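Local structure of 2'-deoxycytidine 5'-triphosphate deaminase (Agrobacterium tumefaciens, 2R9Q) at residues B[63-68]-B[126-131]; B[100-105]-B[134-139]; B[121-126]-B[146-151]. The protein probably catalyses the hydrolytic deamination of dCTP to dUTP, a step that supplies dUMP for thymidine nucleotide synthesis. All coordinates share one frame; numbering follows the deposited sequence.

Overall arrangement
The three contacts tie strand 121-127 and the chain that follows it to other parts of the domain, from buried sheet to exposed turn. Contact 3 is core: two paired strands in a regular ladder, mostly apolar side chains on one face and polar or aromatic ones on the other, with a second subunit nearby. Contact 1 takes up the same strand 121-127 at its far end, sharing Met126, and trades the ladder for a partly buried tie between a turn and a helix start. Contact 2, also partly buried, joins strand ends and loops through carbon contacts without a direct hydrogen bond. Asp134 of contact 2 reaches Val125 of contact 3, and Thr127 of contact 1 packs on Ile136.

Contact 1: residues B[63-68]-B[126-131]; sequences GTRVID and MTDNAQ
Asp128 OD1 is gripped twice: the backbone N of Val66 donates to it over 3.0 Å in a nearly straight bond (168°), and a bound water donates to it from 2.6 Å. Val66 N comes from above the carboxylate plane, not within it. The water accepts in turn from Ile67 N, so a single carboxylate oxygen serves the first amide of helix 66-71 directly and the next through one solvent molecule. With CG anti to its own carbonyl carbon (chi1 -76°), the Asp128 side chain is swung across to this helix start, whose N-cap position is Arg65. A carboxylate from a distant segment thus takes up amides of the helix's first turn, and its negative charge probably also suits the helix dipole there. The aspartate sits in the type II turn from Thr127 to Ala130, where Asn129 takes the positive-phi position and donates its backbone N to Thr64 O (2.7 Å). Arg65 lies alongside Asp128, pointing the same way, but meets it only with carbon, CG standing 3.9 Å from Asp128 OD2. Its chain bends at chi3, bringing one face of the guanidinium over Ile67 CG2, and NH2 forms a salt bridge with Asp68 OD1 (3.1 Å). Below the polar layer, the Met126 methyl is set by its last torsion (-66°) against both branches of Val66; CE is 3.4 Å from CG2, a tight fit, and 3.5 Å from CG1. Tyr145 of strand 143-150 touches Val66 and Met126, while Tyr140 OH is hydrogen-bonded to Asp128 N.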
ATOM      1  N   GLY B  63      17.380  19.820 -26.892  1.00 73.70           N
ATOM      2  CA  GLY B  63      18.051  19.075 -27.950  1.00 74.17           C
ATOM      3  C   GLY B  63      18.056  17.562 -27.779  1.00 74.59           C
ATOM      4  O   GLY B  63      19.019  16.905 -28.173  1.00 74.73           O
ATOM      5  N   THR B  64      16.989  17.004 -27.196  1.00 74.49           N
ATOM      6  CA  THR B  64      16.834  15.554 -27.086  1.00 74.53           C
ATOM      7  C   THR B  64      15.527  15.086 -27.717  1.00 74.36           C
ATOM      8  O   THR B  64      14.457  15.535 -27.320  1.00 73.95           O
ATOM      9  CB  THR B  64      16.836  15.052 -25.618  1.00 74.68           C
ATOM     10  OG1 THR B  64      17.954  15.594 -24.896  1.00 73.89           O
ATOM     11  CG2 THR B  64      16.867  13.513 -25.582  1.00 73.53           C
ATOM     12  N   ARG B  65      15.632  14.193 -28.702  1.00 74.11           N
ATOM     13  CA  ARG B  65      14.474  13.497 -29.267  1.00 74.51           C
ATOM     14  C   ARG B  65      13.943  12.465 -28.277  1.00 73.29           C
ATOM     15  O   ARG B  65      14.709  11.794 -27.603  1.00 71.29           O
ATOM     16  CB  ARG B  65      14.818  12.807 -30.587  1.00 74.31           C
ATOM     17  CG  ARG B  65      15.321  13.749 -31.688  1.00 75.57           C
ATOM     18  CD  ARG B  65      15.387  13.061 -33.045  1.00 76.08           C
ATOM     19  NE  ARG B  65      16.130  11.796 -32.999  1.00 77.56           N
ATOM     20  CZ  ARG B  65      15.922  10.740 -33.796  1.00 76.77           C
ATOM     21  NH1 ARG B  65      14.971  10.754 -34.738  1.00 77.54           N
ATOM     22  NH2 ARG B  65      16.664   9.647 -33.639  1.00 75.26           N
ATOM     23  N   VAL B  66      12.620  12.355 -28.194  1.00 72.97           N
ATOM     24  CA  VAL B  66      11.998  11.373 -27.308  1.00 72.66           C
ATOM     25  C   VAL B  66      12.491   9.953 -27.639  1.00 73.47           C
ATOM     26  O   VAL B  66      12.773   9.166 -26.729  1.00 70.90           O
ATOM     27  CB  VAL B  66      10.441  11.452 -27.337  1.00 72.24           C
ATOM     28  CG1 VAL B  66       9.848  10.297 -26.563  1.00 69.97           C
ATOM     29  CG2 VAL B  66       9.953  12.787 -26.785  1.00 68.79           C
ATOM     30  N   ILE B  67      12.642   9.672 -28.940  1.00 74.94           N
ATOM     31  CA  ILE B  67      13.101   8.363 -29.408  1.00 76.92           C
ATOM     32  C   ILE B  67      14.530   8.010 -28.955  1.00 78.52           C
ATOM     33  O   ILE B  67      14.812   6.847 -28.747  1.00 78.09           O
ATOM     34  CB  ILE B  67      12.908   8.173 -30.959  1.00 76.91           C
ATOM     35  CG1 ILE B  67      12.715   6.684 -31.295  1.00 77.60           C
ATOM     36  CG2 ILE B  67      14.053   8.803 -31.779  1.00 75.02           C
ATOM     37  CD1 ILE B  67      11.474   6.039 -30.652  1.00 77.39           C
ATOM     38  N   ASP B  68      15.404   9.004 -28.778  1.00 80.64           N
ATOM     39  CA  ASP B  68      16.743   8.770 -28.235  1.00 82.63           C
ATOM     40  C   ASP B  68      16.736   8.321 -26.783  1.00 84.10           C
ATOM     41  O   ASP B  68      17.353   7.319 -26.425  1.00 83.93           O
ATOM     42  CB  ASP B  68      17.615  10.016 -28.365  1.00 82.65           C
ATOM     43  CG  ASP B  68      17.909  10.382 -29.810  1.00 81.84           C
ATOM     44  OD1 ASP B  68      17.769   9.519 -30.702  1.00 80.41           O
ATOM     45  OD2 ASP B  68      18.283  11.547 -30.039  1.00 79.96           O
ATOM     46  N   MET B 126       4.255  14.262 -24.316  1.00 61.49           N
ATOM     47  CA  MET B 126       5.606  14.785 -24.490  1.00 64.10           C
ATOM     48  C   MET B 126       5.977  15.072 -25.954  1.00 63.77           C
ATOM     49  O   MET B 126       5.484  14.440 -26.889  1.00 63.12           O
ATOM     50  CB  MET B 126       6.679  13.951 -23.753  1.00 63.63           C
ATOM     51  CG  MET B 126       6.591  12.464 -23.896  1.00 65.27           C
ATOM     52  SD  MET B 126       7.754  11.541 -22.860  1.00 67.69           S
ATOM     53  CE  MET B 126       9.325  11.976 -23.529  1.00 64.57           C
ATOM     54  N   THR B 127       6.789  16.124 -26.096  1.00 64.77           N
ATOM     55  CA  THR B 127       7.386  16.561 -27.336  1.00 65.32           C
ATOM     56  C   THR B 127       8.898  16.297 -27.306  1.00 65.58           C
ATOM     57  O   THR B 127       9.498  16.139 -26.246  1.00 64.11           O
ATOM     58  CB  THR B 127       7.153  18.089 -27.642  1.00 65.14           C
ATOM     59  OG1 THR B 127       7.625  18.910 -26.566  1.00 67.39           O
ATOM     60  CG2 THR B 127       5.772  18.403 -27.933  1.00 62.38           C
ATOM     61  N   ASP B 128       9.494  16.234 -28.492  1.00 67.11           N
ATOM     62  CA  ASP B 128      10.954  16.319 -28.644  1.00 68.09           C
ATOM     63  C   ASP B 128      11.438  17.617 -27.986  1.00 68.67           C
ATOM     64  O   ASP B 128      10.767  18.652 -28.069  1.00 68.61           O
ATOM     65  CB  ASP B 128      11.360  16.327 -30.122  1.00 68.42           C
ATOM     66  CG  ASP B 128      11.268  14.945 -30.807  1.00 68.52           C
ATOM     67  OD1 ASP B 128      10.921  13.908 -30.185  1.00 65.08           O
ATOM     68  OD2 ASP B 128      11.572  14.914 -32.017  1.00 70.66           O
ATOM     69  N   ASN B 129      12.584  17.545 -27.311  1.00 69.19           N
ATOM     70  CA  ASN B 129      13.210  18.700 -26.664  1.00 69.53           C
ATOM     71  C   ASN B 129      12.440  19.259 -25.475  1.00 69.77           C
ATOM     72  O   ASN B 129      12.728  20.356 -25.036  1.00 69.07           O
ATOM     73  CB  ASN B 129      13.479  19.820 -27.684  1.00 69.71           C
ATOM     74  CG  ASN B 129      14.132  19.302 -28.951  1.00 69.38           C
ATOM     75  OD1 ASN B 129      15.084  18.515 -28.892  1.00 68.01           O
ATOM     76  ND2 ASN B 129      13.603  19.714 -30.105  1.00 66.08           N
ATOM     77  N   ALA B 130      11.516  18.466 -24.925  1.00 70.03           N
ATOM     78  CA  ALA B 130      10.583  18.911 -23.885  1.00 70.14           C
ATOM     79  C   ALA B 130      11.207  19.200 -22.503  1.00 69.96           C
ATOM     80  O   ALA B 130      12.031  18.450 -21.981  1.00 68.80           O
ATOM     81  CB  ALA B 130       9.397  17.904 -23.757  1.00 69.51           C
ATOM     82  N   GLN B 131      10.789  20.327 -21.944  1.00 70.54           N
ATOM     83  CA  GLN B 131      11.179  20.776 -20.608  1.00 71.30           C
ATOM     84  C   GLN B 131       9.984  20.789 -19.674  1.00 70.72           C
ATOM     85  O   GLN B 131      10.127  20.792 -18.464  1.00 69.48           O
ATOM     86  CB  GLN B 131      11.799  22.169 -20.694  1.00 71.70           C
ATOM     87  CG  GLN B 131      13.201  22.141 -21.246  1.00 72.95           C
ATOM     88  CD  GLN B 131      13.700  23.517 -21.622  1.00 75.45           C
ATOM     89  OE1 GLN B 131      13.531  24.473 -20.856  1.00 79.29           O
ATOM     90  NE2 GLN B 131      14.327  23.631 -22.791  1.00 72.49           N
TER
HETATM   91  O   HOH W   1      11.247  11.451 -30.974  1.00 37.37           O

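Contact 2: residues B[100-105]-B[134-139]; sequences LALPAD and DKIPAG
The ends of strands 91-101 and 135-136 meet here in the N-terminal domain, together with the loops that carry the chain on, from the first to strand 106-112 and from the second to strand 143-150, each in the other sheet. Their touching parts run 56° apart and exchange no direct hydrogen bond, so carbon contacts do the work. At the inner end, Ile136 offers its CG2 branch, anti to the backbone N, to two leucines. Leu100 CD1 lies 3.7 Å from Ile136 CG2 and Leu102 CD2 3.8 Å from the same methyl; each leucine meets the isoleucine at about a right angle, so the CG2 methyl is met by one methyl from each of the two leucines. Leu102 reaches its place with a first torsion of -102°, well off a staggered position, with CB on the Gly139 backbone and CD2 on Ile136.

Further out the backbones close directly on each other. Gly139 CA is 3.7 Å from Ala104 CA, an approach eased by the lack of a side chain on the glycine, whose phi is positive. Gly139 CA makes CA-H...O contacts with Leu102 O (3.3 Å) and, at a more bent angle, Pro103 O (3.5 Å). Ala138 CB touches Ala104 O at 3.4 Å near the surface.

Backbone bonds to residues close by finish the junction, since Leu102 pairs with Tyr140 and Leu100 with Gly142. Strand 162-170 packs against Leu100 and Ile136, Ile166 touching both, while Ile136 also packs on Ala108 of strand 106-112 and on Thr127 of strand 121-127.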
ATOM      1  N   LEU B 100       2.998  17.027 -35.746  1.00 68.07           N
ATOM      2  CA  LEU B 100       2.821  18.453 -35.960  1.00 69.08           C
ATOM      3  C   LEU B 100       3.919  19.101 -36.821  1.00 69.48           C
ATOM      4  O   LEU B 100       5.061  18.660 -36.838  1.00 68.68           O
ATOM      5  CB  LEU B 100       2.696  19.178 -34.612  1.00 69.06           C
ATOM      6  CG  LEU B 100       1.520  18.804 -33.696  1.00 69.84           C
ATOM      7  CD1 LEU B 100       1.727  19.457 -32.337  1.00 68.56           C
ATOM      8  CD2 LEU B 100       0.134  19.176 -34.306  1.00 68.97           C
ATOM      9  N   ALA B 101       3.498  20.117 -37.575  1.00 70.41           N
ATOM     10  CA  ALA B 101       4.361  21.142 -38.162  1.00 70.95           C
ATOM     11  C   ALA B 101       3.601  22.485 -37.997  1.00 71.51           C
ATOM     12  O   ALA B 101       2.923  22.969 -38.896  1.00 71.05           O
ATOM     13  CB  ALA B 101       4.651  20.825 -39.606  1.00 70.57           C
ATOM     14  N   LEU B 102       3.693  23.050 -36.800  1.00 72.59           N
ATOM     15  CA  LEU B 102       2.937  24.244 -36.413  1.00 72.54           C
ATOM     16  C   LEU B 102       3.478  25.575 -37.002  1.00 73.03           C
ATOM     17  O   LEU B 102       4.693  25.815 -37.002  1.00 71.59           O
ATOM     18  CB  LEU B 102       2.900  24.347 -34.881  1.00 72.37           C
ATOM     19  CG  LEU B 102       1.625  23.930 -34.123  1.00 72.25           C
ATOM     20  CD1 LEU B 102       0.928  22.735 -34.739  1.00 70.48           C
ATOM     21  CD2 LEU B 102       1.976  23.692 -32.647  1.00 71.31           C
ATOM     22  N   PRO B 103       2.571  26.451 -37.485  1.00 73.35           N
ATOM     23  CA  PRO B 103       2.917  27.856 -37.756  1.00 74.02           C
ATOM     24  C   PRO B 103       3.624  28.501 -36.560  1.00 74.03           C
ATOM     25  O   PRO B 103       3.208  28.267 -35.428  1.00 74.04           O
ATOM     26  CB  PRO B 103       1.552  28.521 -37.970  1.00 74.05           C
ATOM     27  CG  PRO B 103       0.653  27.425 -38.429  1.00 74.07           C
ATOM     28  CD  PRO B 103       1.168  26.151 -37.803  1.00 73.49           C
ATOM     29  N   ALA B 104       4.655  29.312 -36.806  1.00 73.60           N
ATOM     30  CA  ALA B 104       5.511  29.868 -35.745  1.00 73.75           C
ATOM     31  C   ALA B 104       4.802  30.728 -34.677  1.00 73.16           C
ATOM     32  O   ALA B 104       5.353  30.943 -33.589  1.00 71.90           O
ATOM     33  CB  ALA B 104       6.681  30.655 -36.361  1.00 73.83           C
ATOM     34  N   ASP B 105       3.601  31.222 -34.997  1.00 72.53           N
ATOM     35  CA  ASP B 105       2.749  31.959 -34.027  1.00 72.29           C
ATOM     36  C   ASP B 105       1.744  31.076 -33.238  1.00 70.90           C
ATOM     37  O   ASP B 105       1.033  31.561 -32.353  1.00 70.45           O
ATOM     38  CB  ASP B 105       2.012  33.123 -34.726  1.00 72.62           C
ATOM     39  CG  ASP B 105       0.983  32.662 -35.769  1.00 72.94           C
ATOM     40  OD1 ASP B 105       1.240  31.708 -36.545  1.00 71.34           O
ATOM     41  OD2 ASP B 105      -0.095  33.291 -35.829  1.00 76.02           O
ATOM     42  N   ASP B 134       2.857  18.316 -21.672  1.00 65.24           N
ATOM     43  CA  ASP B 134       1.550  18.832 -22.071  1.00 65.09           C
ATOM     44  C   ASP B 134       1.563  20.246 -22.694  1.00 65.37           C
ATOM     45  O   ASP B 134       0.516  20.858 -22.875  1.00 63.47           O
ATOM     46  CB  ASP B 134       0.573  18.792 -20.893  1.00 64.94           C
ATOM     47  CG  ASP B 134       0.317  17.377 -20.353  1.00 63.26           C
ATOM     48  OD1 ASP B 134       0.485  16.384 -21.072  1.00 61.88           O
ATOM     49  OD2 ASP B 134      -0.095  17.267 -19.187  1.00 62.02           O
ATOM     50  N   LYS B 135       2.758  20.730 -23.030  1.00 66.16           N
ATOM     51  CA  LYS B 135       2.953  22.000 -23.699  1.00 67.16           C
ATOM     52  C   LYS B 135       3.747  21.766 -24.989  1.00 66.93           C
ATOM     53  O   LYS B 135       4.823  21.164 -24.986  1.00 66.56           O
ATOM     54  CB  LYS B 135       3.662  23.021 -22.788  1.00 67.73           C
ATOM     55  CG  LYS B 135       2.898  23.368 -21.512  1.00 70.23           C
ATOM     56  CD  LYS B 135       1.613  24.125 -21.806  1.00 74.20           C
ATOM     57  CE  LYS B 135       0.509  23.860 -20.736  1.00 76.83           C
ATOM     58  NZ  LYS B 135      -0.137  22.489 -20.822  1.00 75.66           N
ATOM     59  N   ILE B 136       3.155  22.216 -26.089  1.00 66.76           N
ATOM     60  CA  ILE B 136       3.758  22.195 -27.392  1.00 66.61           C
ATOM     61  C   ILE B 136       4.193  23.655 -27.688  1.00 66.97           C
ATOM     62  O   ILE B 136       3.364  24.581 -27.681  1.00 65.16           O
ATOM     63  CB  ILE B 136       2.777  21.655 -28.443  1.00 66.22           C
ATOM     64  CG1 ILE B 136       2.297  20.249 -28.064  1.00 66.57           C
ATOM     65  CG2 ILE B 136       3.432  21.585 -29.824  1.00 63.31           C
ATOM     66  CD1 ILE B 136       1.263  20.166 -26.992  1.00 67.61           C
ATOM     67  N   PRO B 137       5.507  23.874 -27.910  1.00 67.84           N
ATOM     68  CA  PRO B 137       5.979  25.250 -28.151  1.00 67.78           C
ATOM     69  C   PRO B 137       5.427  25.856 -29.438  1.00 66.56           C
ATOM     70  O   PRO B 137       4.995  25.129 -30.316  1.00 65.13           O
ATOM     71  CB  PRO B 137       7.492  25.105 -28.227  1.00 68.03           C
ATOM     72  CG  PRO B 137       7.799  23.748 -27.699  1.00 68.79           C
ATOM     73  CD  PRO B 137       6.615  22.906 -27.945  1.00 68.10           C
ATOM     74  N   ALA B 138       5.403  27.187 -29.488  1.00 66.13           N
ATOM     75  CA  ALA B 138       5.044  27.931 -30.690  1.00 66.02           C
ATOM     76  C   ALA B 138       5.923  27.433 -31.809  1.00 65.39           C
ATOM     77  O   ALA B 138       7.130  27.415 -31.667  1.00 64.49           O
ATOM     78  CB  ALA B 138       5.191  29.442 -30.500  1.00 65.18           C
ATOM     79  N   GLY B 139       5.295  26.955 -32.877  1.00 65.49           N
ATOM     80  CA  GLY B 139       6.002  26.550 -34.077  1.00 65.78           C
ATOM     81  C   GLY B 139       6.556  25.143 -34.104  1.00 65.81           C
ATOM     82  O   GLY B 139       7.329  24.819 -34.987  1.00 65.64           O
TER

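Contact 3: residues B[121-126]-B[146-151]; sequences IFTRVM and LEISPR
Leu146 opens the strand opposite Val125, a non-hydrogen-bonded pair, and its CD1 lies 3.5 Å from Val125 CG2 while the same side chain leans back on Thr123. Glu147 follows in a hydrogen-bonded pair with Arg124: Glu147 N donates to Arg124 O (2.8 Å), and Arg124 N to Glu147 O (3.0 Å). That carbonyl also takes a CA-H contact from Thr123, its O being 3.0 Å from Thr123 CA. The extended Glu147 side chain brings OE1 to the edge of the Phe122 ring, 3.8 Å from CE2, with ring and carboxylate nearly coplanar (14° apart). OE1 finds its polar partner in Ser57 OG; the Arg124 chain turns away at chi2, so that its guanidinium lies with one face over Phe122 CE1, and donates from NH1 to Thr123 O and from NH2 to Gly287 O of the second subunit. Ile148, on the leucine side, runs alongside Ile121, the two CG2 methyls pressed to 3.4 Å. Ser149 forms the second hydrogen-bonded pair, its N giving Phe122 O a straight bond (2.8 Å, 172°) and its O accepting from Phe122 N less directly. Pro150 faces Ile121, and Ile155 touches both. Last comes Arg151, whose twice-bent chain folds back until CD is 3.7 Å from Phe122 CB; Val322 of the second subunit packs on Phe122, Ser149 and Arg151. Leu163 of strand 162-170 meets Leu146 and Ile148. With strand directions 166° apart, this is a regular antiparallel pair of a sheet in which strand 143-150 also pairs with 91-101, as expected of the mainly beta fold of the dUTPase clan.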
ATOM      1  N   ILE B 121      -6.610   7.432 -14.928  1.00 49.34           N
ATOM      2  CA  ILE B 121      -5.431   7.114 -15.747  1.00 48.53           C
ATOM      3  C   ILE B 121      -4.563   8.358 -15.825  1.00 48.86           C
ATOM      4  O   ILE B 121      -4.993   9.367 -16.327  1.00 48.26           O
ATOM      5  CB  ILE B 121      -5.749   6.620 -17.178  1.00 47.93           C
ATOM      6  CG1 ILE B 121      -6.762   5.460 -17.143  1.00 47.95           C
ATOM      7  CG2 ILE B 121      -4.440   6.236 -17.903  1.00 43.88           C
ATOM      8  CD1 ILE B 121      -7.547   5.169 -18.491  1.00 46.17           C
ATOM      9  N   PHE B 122      -3.367   8.269 -15.255  1.00 49.92           N
ATOM     10  CA  PHE B 122      -2.351   9.305 -15.367  1.00 50.73           C
ATOM     11  C   PHE B 122      -1.798   9.308 -16.776  1.00 50.69           C
ATOM     12  O   PHE B 122      -1.423   8.272 -17.302  1.00 49.99           O
ATOM     13  CB  PHE B 122      -1.280   9.056 -14.308  1.00 51.71           C
ATOM     14  CG  PHE B 122      -0.041   9.847 -14.459  1.00 52.13           C
ATOM     15  CD1 PHE B 122       0.219  10.916 -13.591  1.00 53.47           C
ATOM     16  CD2 PHE B 122       0.899   9.509 -15.409  1.00 54.25           C
ATOM     17  CE1 PHE B 122       1.357  11.637 -13.702  1.00 55.01           C
ATOM     18  CE2 PHE B 122       2.081  10.232 -15.518  1.00 55.89           C
ATOM     19  CZ  PHE B 122       2.299  11.309 -14.654  1.00 54.58           C
ATOM     20  N   THR B 123      -1.770  10.487 -17.385  1.00 51.73           N
ATOM     21  CA  THR B 123      -1.226  10.704 -18.721  1.00 52.79           C
ATOM     22  C   THR B 123      -0.445  12.030 -18.813  1.00 53.53           C
ATOM     23  O   THR B 123      -0.733  12.980 -18.099  1.00 53.59           O
ATOM     24  CB  THR B 123      -2.333  10.649 -19.863  1.00 52.51           C
ATOM     25  OG1 THR B 123      -3.243  11.739 -19.737  1.00 51.34           O
ATOM     26  CG2 THR B 123      -3.110   9.340 -19.832  1.00 52.05           C
ATOM     27  N   ARG B 124       0.554  12.041 -19.688  1.00 54.22           N
ATOM     28  CA  ARG B 124       1.363  13.204 -20.034  1.00 55.05           C
ATOM     29  C   ARG B 124       1.706  13.134 -21.522  1.00 55.22           C
ATOM     30  O   ARG B 124       2.254  12.149 -21.988  1.00 53.56           O
ATOM     31  CB  ARG B 124       2.692  13.197 -19.271  1.00 55.61           C
ATOM     32  CG  ARG B 124       2.582  13.272 -17.791  1.00 56.60           C
ATOM     33  CD  ARG B 124       2.172  14.622 -17.349  1.00 58.71           C
ATOM     34  NE  ARG B 124       2.294  14.762 -15.898  1.00 58.63           N
ATOM     35  CZ  ARG B 124       1.299  14.572 -15.042  1.00 62.11           C
ATOM     36  NH1 ARG B 124       0.087  14.204 -15.456  1.00 64.60           N
ATOM     37  NH2 ARG B 124       1.519  14.736 -13.754  1.00 64.40           N
ATOM     38  N   VAL B 125       1.379  14.182 -22.266  1.00 56.99           N
ATOM     39  CA  VAL B 125       1.928  14.371 -23.605  1.00 57.85           C
ATOM     40  C   VAL B 125       3.368  14.918 -23.575  1.00 59.34           C
ATOM     41  O   VAL B 125       3.683  15.876 -22.857  1.00 58.76           O
ATOM     42  CB  VAL B 125       1.037  15.231 -24.473  1.00 57.48           C
ATOM     43  CG1 VAL B 125       1.620  15.367 -25.860  1.00 55.30           C
ATOM     44  CG2 VAL B 125      -0.325  14.612 -24.558  1.00 57.70           C
ATOM     45  N   MET B 126       4.255  14.262 -24.316  1.00 61.49           N
ATOM     46  CA  MET B 126       5.606  14.785 -24.490  1.00 64.10           C
ATOM     47  C   MET B 126       5.977  15.072 -25.954  1.00 63.77           C
ATOM     48  O   MET B 126       5.484  14.440 -26.889  1.00 63.12           O
ATOM     49  CB  MET B 126       6.679  13.951 -23.753  1.00 63.63           C
ATOM     50  CG  MET B 126       6.591  12.464 -23.896  1.00 65.27           C
ATOM     51  SD  MET B 126       7.754  11.541 -22.860  1.00 67.69           S
ATOM     52  CE  MET B 126       9.325  11.976 -23.529  1.00 64.57           C
ATOM     53  N   LEU B 146       2.422   9.866 -25.814  1.00 55.87           N
ATOM     54  CA  LEU B 146       1.636   9.818 -24.563  1.00 55.20           C
ATOM     55  C   LEU B 146       2.262   8.859 -23.545  1.00 54.38           C
ATOM     56  O   LEU B 146       2.453   7.684 -23.798  1.00 53.95           O
ATOM     57  CB  LEU B 146       0.157   9.496 -24.790  1.00 54.63           C
ATOM     58  CG  LEU B 146      -0.846   9.828 -23.678  1.00 54.54           C
ATOM     59  CD1 LEU B 146      -0.919  11.314 -23.417  1.00 50.77           C
ATOM     60  CD2 LEU B 146      -2.248   9.267 -23.938  1.00 54.47           C
ATOM     61  N   GLU B 147       2.630   9.412 -22.406  1.00 53.92           N
ATOM     62  CA  GLU B 147       2.929   8.633 -21.223  1.00 53.79           C
ATOM     63  C   GLU B 147       1.632   8.217 -20.514  1.00 52.15           C
ATOM     64  O   GLU B 147       0.771   9.055 -20.257  1.00 50.93           O
ATOM     65  CB  GLU B 147       3.775   9.459 -20.309  1.00 54.54           C
ATOM     66  CG  GLU B 147       4.497   8.722 -19.238  1.00 57.98           C
ATOM     67  CD  GLU B 147       5.569   9.627 -18.583  1.00 63.34           C
ATOM     68  OE1 GLU B 147       5.218  10.375 -17.629  1.00 63.64           O
ATOM     69  OE2 GLU B 147       6.752   9.590 -19.044  1.00 66.23           O
ATOM     70  N   ILE B 148       1.498   6.923 -20.227  1.00 50.46           N
ATOM     71  CA  ILE B 148       0.307   6.371 -19.605  1.00 49.46           C
ATOM     72  C   ILE B 148       0.684   5.549 -18.402  1.00 48.81           C
ATOM     73  O   ILE B 148       1.441   4.585 -18.494  1.00 47.07           O
ATOM     74  CB  ILE B 148      -0.574   5.457 -20.558  1.00 49.50           C
ATOM     75  CG1 ILE B 148      -0.887   6.097 -21.899  1.00 49.40           C
ATOM     76  CG2 ILE B 148      -1.911   5.043 -19.869  1.00 50.44           C
ATOM     77  CD1 ILE B 148      -1.424   5.132 -22.969  1.00 47.04           C
ATOM     78  N   SER B 149       0.101   5.921 -17.276  1.00 48.89           N
ATOM     79  CA  SER B 149       0.119   5.096 -16.074  1.00 49.92           C
ATOM     80  C   SER B 149      -1.266   4.975 -15.435  1.00 50.43           C
ATOM     81  O   SER B 149      -1.765   5.932 -14.831  1.00 50.74           O
ATOM     82  CB  SER B 149       1.112   5.636 -15.046  1.00 49.95           C
ATOM     83  OG  SER B 149       1.324   4.649 -14.076  1.00 48.95           O
ATOM     84  N   PRO B 150      -1.896   3.805 -15.562  1.00 51.47           N
ATOM     85  CA  PRO B 150      -3.170   3.556 -14.857  1.00 52.52           C
ATOM     86  C   PRO B 150      -2.971   3.554 -13.344  1.00 51.83           C
ATOM     87  O   PRO B 150      -2.023   3.001 -12.876  1.00 51.26           O
ATOM     88  CB  PRO B 150      -3.573   2.164 -15.353  1.00 51.64           C
ATOM     89  CG  PRO B 150      -2.766   1.962 -16.595  1.00 51.96           C
ATOM     90  CD  PRO B 150      -1.502   2.630 -16.351  1.00 52.41           C
ATOM     91  N   ARG B 151      -3.856   4.173 -12.596  1.00 52.45           N
ATOM     92  CA  ARG B 151      -3.670   4.258 -11.176  1.00 53.15           C
ATOM     93  C   ARG B 151      -4.608   3.323 -10.405  1.00 52.65           C
ATOM     94  O   ARG B 151      -4.193   2.692  -9.468  1.00 51.57           O
ATOM     95  CB  ARG B 151      -3.856   5.705 -10.753  1.00 54.39           C
ATOM     96  CG  ARG B 151      -2.683   6.416 -10.222  1.00 59.94           C
ATOM     97  CD  ARG B 151      -1.751   7.048 -11.237  1.00 61.86           C
ATOM     98  NE  ARG B 151      -0.581   6.256 -11.653  1.00 65.52           N
ATOM     99  CZ  ARG B 151       0.139   5.362 -10.946  1.00 67.17           C
ATOM    100  NH1 ARG B 151      -0.097   5.062  -9.666  1.00 69.06           N
ATOM    101  NH2 ARG B 151       1.165   4.760 -11.549  1.00 64.82           N
TER